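Local coordinates for protein malate dehydrogenase (Naegleria fowleri, PDB 6UM4) that probably catalyses the reversible, NAD(H)- or NADP(H)-dependent interconversion of malate and oxaloacetate, at residues M148-D152 with G153-L157; E207-N210 with K211-G215. All coordinates share one frame; numbering follows the deposited sequence.

Contact 1: M148-D152 with G153-L157; sequences MELDD and GAFPL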
loop_
_atom_site.group_PDB
_atom_site.type_symbol
_atom_site.label_atom_id
_atom_site.label_comp_id
_atom_site.label_asym_id
_atom_site.label_seq_id
_atom_site.Cartn_x
_atom_site.Cartn_y
_atom_site.Cartn_z
ATOM N N MET A 148 1.117 10.252 11.845
ATOM C CA MET A 148 1.998 9.417 12.654
ATOM C C MET A 148 2.413 8.157 11.904
ATOM O O MET A 148 3.598 7.806 11.873
ATOM C CB MET A 148 1.302 9.057 13.960
ATOM C CG MET A 148 1.313 10.175 14.971
ATOM S SD MET A 148 0.537 9.683 16.510
ATOM C CE MET A 148 -1.034 10.501 16.379
ATOM N N GLU A 149 1.454 7.477 11.264
ATOM C CA GLU A 149 1.798 6.244 10.561
ATOM C C GLU A 149 2.718 6.528 9.389
ATOM O O GLU A 149 3.673 5.786 9.148
ATOM C CB GLU A 149 0.537 5.527 10.091
ATOM C CG GLU A 149 -0.262 4.872 11.205
ATOM C CD GLU A 149 -0.943 3.565 10.761
ATOM O OE1 GLU A 149 -2.171 3.609 10.503
ATOM O OE2 GLU A 149 -0.250 2.513 10.633
ATOM N N LEU A 150 2.455 7.610 8.659
ATOM C CA LEU A 150 3.309 7.966 7.537
ATOM C C LEU A 150 4.713 8.346 7.987
ATOM O O LEU A 150 5.696 7.949 7.351
ATOM C CB LEU A 150 2.683 9.119 6.765
ATOM C CG LEU A 150 1.576 8.771 5.778
ATOM C CD1 LEU A 150 0.926 10.058 5.273
ATOM C CD2 LEU A 150 2.148 7.961 4.637
ATOM N N ASP A 151 4.830 9.146 9.058
ATOM C CA ASP A 151 6.157 9.430 9.611
ATOM C C ASP A 151 6.896 8.146 9.948
ATOM O O ASP A 151 8.080 8.001 9.621
ATOM C CB ASP A 151 6.043 10.313 10.853
ATOM C CG ASP A 151 5.653 11.737 10.514
ATOM O OD1 ASP A 151 5.996 12.187 9.393
ATOM O OD2 ASP A 151 4.991 12.385 11.357
ATOM N N ASP A 152 6.200 7.189 10.567
ATOM C CA ASP A 152 6.780 5.901 10.933
ATOM C C ASP A 152 7.150 5.055 9.729
ATOM O O ASP A 152 7.759 3.995 9.909
ATOM C CB ASP A 152 5.801 5.114 11.803
ATOM C CG ASP A 152 5.552 5.792 13.123
ATOM O OD1 ASP A 152 6.349 6.687 13.457
ATOM O OD2 ASP A 152 4.593 5.436 13.833
ATOM N N GLY A 153 6.774 5.479 8.520
ATOM C CA GLY A 153 7.326 4.864 7.342
ATOM C C GLY A 153 8.747 5.267 7.043
ATOM O O GLY A 153 9.407 4.588 6.248
ATOM N N ALA A 154 9.244 6.325 7.679
ATOM C CA ALA A 154 10.628 6.757 7.519
ATOM C C ALA A 154 10.964 6.971 6.048
ATOM O O ALA A 154 11.969 6.479 5.535
ATOM C CB ALA A 154 11.593 5.750 8.161
ATOM N N PHE A 155 10.087 7.689 5.359
ATOM C CA PHE A 155 10.232 7.862 3.924
ATOM C C PHE A 155 11.182 9.006 3.615
ATOM O O PHE A 155 10.881 10.155 3.957
ATOM C CB PHE A 155 8.893 8.127 3.273
ATOM C CG PHE A 155 7.969 6.953 3.284
ATOM C CD1 PHE A 155 8.197 5.873 2.441
ATOM C CD2 PHE A 155 6.844 6.949 4.093
ATOM C CE1 PHE A 155 7.322 4.777 2.417
ATOM C CE2 PHE A 155 5.963 5.878 4.071
ATOM C CZ PHE A 155 6.208 4.782 3.234
ATOM N N PRO A 156 12.298 8.751 2.933
ATOM C CA PRO A 156 13.216 9.846 2.602
ATOM C C PRO A 156 12.591 10.896 1.719
ATOM O O PRO A 156 12.947 12.076 1.829
ATOM C CB PRO A 156 14.358 9.121 1.878
ATOM C CG PRO A 156 14.270 7.692 2.364
ATOM C CD PRO A 156 12.799 7.457 2.447
ATOM N N LEU A 157 11.641 10.511 0.869
ATOM C CA LEU A 157 11.070 11.435 -0.099
ATOM C C LEU A 157 9.984 12.323 0.489
ATOM O O LEU A 157 9.634 13.334 -0.132
ATOM C CB LEU A 157 10.497 10.655 -1.294
ATOM C CG LEU A 157 11.521 9.957 -2.200
ATOM C CD1 LEU A 157 10.847 9.079 -3.249
ATOM C CD2 LEU A 157 12.477 10.949 -2.862
HETATM O O HOH W 1 7.835 9.106 6.521
#
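The F155 ring turns an edge to L150, and the carbonyl O of L150 lies near the ring plane, 3.6 Å from F155 CD2. One face carries the carbonyl O of G153, 4.0 Å above the plane and over the ring centre. The ring reaches back because CG is anti to the carbonyl carbon (chi1 -69°). L150 CD2 comes only loosely to F155 CE2, at 4.4 Å. A118 of helix 108-118 also touches the ring.

This is the C-terminal end of helix 140-151 in the Rossmann-type NAD-binding domain. A type I beta turn from D151 to A154 follows at this end, and A154 leaves the helical region with positive phi (54°). A154 N donates to D151 O at 2.8 Å. G153 N donates to L150 O at 2.9 Å, from well above the carbonyl plane. L150 O is gripped again by a water, 2.6 Å away, which also accepts from F155 N.

The second subunit packs here. The carboxylates of E149 and D152 form salt bridges to R327 and R319 of that subunit, while K341 of the same subunit donates to G153 O.

Contact 2: E207-N210 with K211-G215; sequences EALN and KQANG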
loop_
_atom_site.group_PDB
_atom_site.type_symbol
_atom_site.label_atom_id
_atom_site.label_comp_id
_atom_site.label_asym_id
_atom_site.label_seq_id
_atom_site.Cartn_x
_atom_site.Cartn_y
_atom_site.Cartn_z
ATOM N N GLU A 207 -13.279 25.911 -6.940
ATOM C CA GLU A 207 -13.039 27.310 -6.606
ATOM C C GLU A 207 -11.740 27.458 -5.825
ATOM O O GLU A 207 -10.929 28.350 -6.104
ATOM C CB GLU A 207 -14.227 27.864 -5.809
ATOM C CG GLU A 207 -15.453 28.193 -6.661
ATOM C CD GLU A 207 -16.702 28.476 -5.839
ATOM O OE1 GLU A 207 -16.709 28.189 -4.622
ATOM O OE2 GLU A 207 -17.695 28.959 -6.424
ATOM N N ALA A 208 -11.526 26.585 -4.841
ATOM C CA ALA A 208 -10.298 26.652 -4.048
ATOM C C ALA A 208 -9.086 26.291 -4.897
ATOM O O ALA A 208 -8.037 26.939 -4.797
ATOM C CB ALA A 208 -10.401 25.720 -2.836
ATOM N N LEU A 209 -9.221 25.253 -5.735
ATOM C CA LEU A 209 -8.140 24.852 -6.631
ATOM C C LEU A 209 -7.747 26.002 -7.540
ATOM O O LEU A 209 -6.560 26.318 -7.688
ATOM C CB LEU A 209 -8.562 23.630 -7.466
ATOM C CG LEU A 209 -8.341 22.197 -6.945
ATOM C CD1 LEU A 209 -9.224 21.171 -7.687
ATOM C CD2 LEU A 209 -6.876 21.771 -7.034
ATOM N N ASN A 210 -8.742 26.648 -8.156
ATOM C CA ASN A 210 -8.447 27.713 -9.096
ATOM C C ASN A 210 -7.685 28.826 -8.405
ATOM O O ASN A 210 -6.729 29.373 -8.963
ATOM C CB ASN A 210 -9.739 28.244 -9.725
ATOM C CG ASN A 210 -9.483 28.988 -11.012
ATOM O OD1 ASN A 210 -9.303 28.375 -12.055
ATOM N ND2 ASN A 210 -9.455 30.319 -10.946
ATOM N N LYS A 211 -8.066 29.133 -7.169
ATOM C CA LYS A 211 -7.447 30.223 -6.422
ATOM C C LYS A 211 -6.066 29.863 -5.875
ATOM O O LYS A 211 -5.134 30.664 -5.980
ATOM C CB LYS A 211 -8.372 30.627 -5.281
ATOM C CG LYS A 211 -7.776 31.570 -4.292
ATOM C CD LYS A 211 -8.697 31.714 -3.101
ATOM C CE LYS A 211 -8.058 32.589 -2.026
ATOM N NZ LYS A 211 -8.706 32.333 -0.716
ATOM N N GLN A 212 -5.896 28.656 -5.333
ATOM C CA GLN A 212 -4.770 28.324 -4.465
ATOM C C GLN A 212 -3.690 27.460 -5.097
ATOM O O GLN A 212 -2.513 27.627 -4.746
ATOM C CB GLN A 212 -5.273 27.599 -3.213
ATOM C CG GLN A 212 -6.222 28.418 -2.354
ATOM C CD GLN A 212 -5.477 29.514 -1.598
ATOM O OE1 GLN A 212 -5.263 30.600 -2.116
ATOM N NE2 GLN A 212 -5.042 29.205 -0.379
ATOM N N ALA A 213 -4.054 26.551 -6.009
ATOM C CA ALA A 213 -3.128 25.564 -6.551
ATOM C C ALA A 213 -2.197 26.207 -7.573
ATOM O O ALA A 213 -2.424 27.320 -8.055
ATOM C CB ALA A 213 -3.899 24.401 -7.187
ATOM N N ASN A 214 -1.130 25.499 -7.913
ATOM C CA ASN A 214 -0.251 26.029 -8.945
ATOM C C ASN A 214 -0.904 25.885 -10.319
ATOM O O ASN A 214 -1.836 25.094 -10.518
ATOM C CB ASN A 214 1.110 25.350 -8.851
ATOM C CG ASN A 214 1.901 25.824 -7.623
ATOM O OD1 ASN A 214 1.720 26.956 -7.149
ATOM N ND2 ASN A 214 2.732 24.948 -7.077
ATOM N N GLY A 215 -0.421 26.691 -11.272
ATOM C CA GLY A 215 -1.125 26.842 -12.538
ATOM C C GLY A 215 -1.210 25.565 -13.350
ATOM O O GLY A 215 -2.160 25.377 -14.123
#
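K211 N and Q212 N bond back to E207 O and A208 O near the end of the helix. K211 N donates to E207 O at 3.2 Å. Q212 N gives its main bond to A208 O at 2.8 Å. Next in line, A213 N donates to L209 O at 3.0 Å. L209 O also receives a weak bond from Q212 N, at 3.4 Å with an N-H...O angle of 125°. Q212 N is thus shared between two carbonyls.

These bonds form the C-terminal end of helix 191-212, the crossover helix of the beta-alpha-beta unit between strands 176-179 and 218-221 in the Rossmann-type domain. A213 is the first residue to leave helical angles. Its CB points back at the helix, 3.3 Å from L209 O and 4.0 Å from L209 CD2.

The polar ends of N210, K211 and Q212 find partners outside the turn. N210 OD1 accepts from the backbone N of D239. The K211 chain runs extended beyond CG, and its NZ bonds to N168 OD1. Q212 bends at chi2 (-73°). Its CB and CG lie against A208 O, at 3.3 and 3.4 Å, while NE2 donates to the carbonyl O of N168. F171 of helix 167-171 touches the side chains of A208, L209 and Q212.

How the contacts relate
From the N terminus, the chain runs through helix 140-151 into contact 1. This local turn leads from the helix into strand 158-164, an outermost strand of this chain's parallel sheet. The chain then passes helix 167-171 and strand 176-179 before helix 191-212 ends at contact 2, ahead of strand 218-221. Neither contact closes a long loop. They lie in series and neither nest nor cross. Both are helix ends in the NAD-binding domain, with centres 28 Å apart and nearest atoms about 15 Å apart. Contact 1 meets the second subunit, whereas contact 2 ties its helix to helix 167-171 and nearby loops of its own chain.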